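Local coordinates for protein putidaredoxin reductase (Pseudomonas putida, PDB 1Q1R) that probably passes electrons from a reduced nicotinamide cofactor through its bound FAD to putidaredoxin, which supplies the cytochrome P450cam monooxygenase, at residues V406-K409 / E410-A413. Numbering follows the deposited sequence.
Sequences VPLK and EIIA
V406 and I411 meet where the chain turns into its last helix: CG1 of V406 lies 3.7 Å from CG1 of I411, the two branched side chains crossing at about a right angle. The compact valine points CG1 at the isoleucine because that methyl stands anti to the backbone N (chi1 -178°). I411 fits between two neighbours, since its CD1 also reaches CD1 of L408 at 4.0 Å, and this long, narrow arm suits a slot bounded by V406 and L408. P407 takes the N-cap position of helix 408-421; its ring already fixes phi, and here the helix's own bonding needs no backbone N-H. Its carbonyl O accepts a bond from I411 N at 3.2 Å and a weak one from E410 N. One residue further on, L408 O accepts I412 N at 2.9 Å; CG1 of I412 lies 3.1 Å from L408 O, and CD1, ending an extended chain, reaches CG of L408 at 4.3 Å. This is the amphipathic start of the chain's last helix: apolar L408 and I412 suit its buried face, pressing on Q385 of helix 380-391, while L408 touches L401 and I411 touches L400 of helix 398-401. Charged K409 and E410 suit the exposed flank, running side by side, CD of the lysine 3.8 Å from OE2 of the glutamate. NZ of K409 stays 5.3 Å from OE2 of E410, so any attraction is probably weak.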
loop_
_atom_site.group_PDB
_atom_site.type_symbol
_atom_site.label_atom_id
_atom_site.label_comp_id
_atom_site.label_asym_id
_atom_site.label_seq_id
_atom_site.Cartn_x
_atom_site.Cartn_y
_atom_site.Cartn_z
ATOM N N VAL A 406 -24.375 -22.666 -7.092
ATOM C CA VAL A 406 -23.732 -23.443 -6.033
ATOM C C VAL A 406 -23.011 -22.501 -5.068
ATOM O O VAL A 406 -21.971 -21.938 -5.405
ATOM C CB VAL A 406 -22.693 -24.423 -6.620
ATOM C CG1 VAL A 406 -22.072 -25.247 -5.511
ATOM C CG2 VAL A 406 -23.351 -25.323 -7.662
ATOM N N PRO A 407 -23.559 -22.312 -3.856
ATOM C CA PRO A 407 -22.941 -21.426 -2.866
ATOM C C PRO A 407 -21.483 -21.778 -2.574
ATOM O O PRO A 407 -21.119 -22.952 -2.461
ATOM C CB PRO A 407 -23.842 -21.595 -1.645
ATOM C CG PRO A 407 -25.182 -21.861 -2.261
ATOM C CD PRO A 407 -24.829 -22.858 -3.345
ATOM N N LEU A 408 -20.652 -20.749 -2.450
ATOM C CA LEU A 408 -19.235 -20.940 -2.182
ATOM C C LEU A 408 -19.047 -21.696 -0.870
ATOM O O LEU A 408 -18.130 -22.505 -0.735
ATOM C CB LEU A 408 -18.534 -19.578 -2.134
ATOM C CG LEU A 408 -17.022 -19.539 -2.354
ATOM C CD1 LEU A 408 -16.651 -20.280 -3.635
ATOM C CD2 LEU A 408 -16.569 -18.082 -2.431
ATOM N N LYS A 409 -19.935 -21.444 0.086
ATOM C CA LYS A 409 -19.875 -22.109 1.382
ATOM C C LYS A 409 -19.918 -23.630 1.207
ATOM O O LYS A 409 -19.178 -24.356 1.863
ATOM C CB LYS A 409 -21.052 -21.676 2.259
ATOM C CG LYS A 409 -21.032 -22.290 3.658
ATOM C CD LYS A 409 -22.433 -22.369 4.265
ATOM C CE LYS A 409 -23.095 -21.004 4.370
ATOM N NZ LYS A 409 -24.473 -21.100 4.943
ATOM N N GLU A 410 -20.785 -24.109 0.320
ATOM C CA GLU A 410 -20.901 -25.546 0.094
ATOM C C GLU A 410 -19.717 -26.110 -0.678
ATOM O O GLU A 410 -19.338 -27.264 -0.479
ATOM C CB GLU A 410 -22.217 -25.877 -0.616
ATOM C CG GLU A 410 -23.435 -25.741 0.298
ATOM C CD GLU A 410 -23.246 -26.456 1.646
ATOM O OE1 GLU A 410 -23.127 -27.708 1.669
ATOM O OE2 GLU A 410 -23.212 -25.756 2.688
ATOM N N ILE A 411 -19.125 -25.299 -1.549
ATOM C CA ILE A 411 -17.962 -25.738 -2.310
ATOM C C ILE A 411 -16.834 -25.933 -1.298
ATOM O O ILE A 411 -16.060 -26.895 -1.366
ATOM C CB ILE A 411 -17.547 -24.678 -3.354
ATOM C CG1 ILE A 411 -18.670 -24.506 -4.384
ATOM C CG2 ILE A 411 -16.250 -25.092 -4.038
ATOM C CD1 ILE A 411 -18.443 -23.381 -5.385
ATOM N N ILE A 412 -16.764 -25.012 -0.344
ATOM C CA ILE A 412 -15.757 -25.064 0.702
ATOM C C ILE A 412 -16.002 -26.261 1.612
ATOM O O ILE A 412 -15.072 -26.987 1.963
ATOM C CB ILE A 412 -15.777 -23.765 1.531
ATOM C CG1 ILE A 412 -15.313 -22.596 0.652
ATOM C CG2 ILE A 412 -14.909 -23.919 2.776
ATOM C CD1 ILE A 412 -15.507 -21.236 1.284
ATOM N N ALA A 413 -17.259 -26.472 1.985
ATOM C CA ALA A 413 -17.615 -27.590 2.850
ATOM C C ALA A 413 -17.152 -28.898 2.227
ATOM O O ALA A 413 -16.547 -29.741 2.894
ATOM C CB ALA A 413 -19.123 -27.620 3.073
#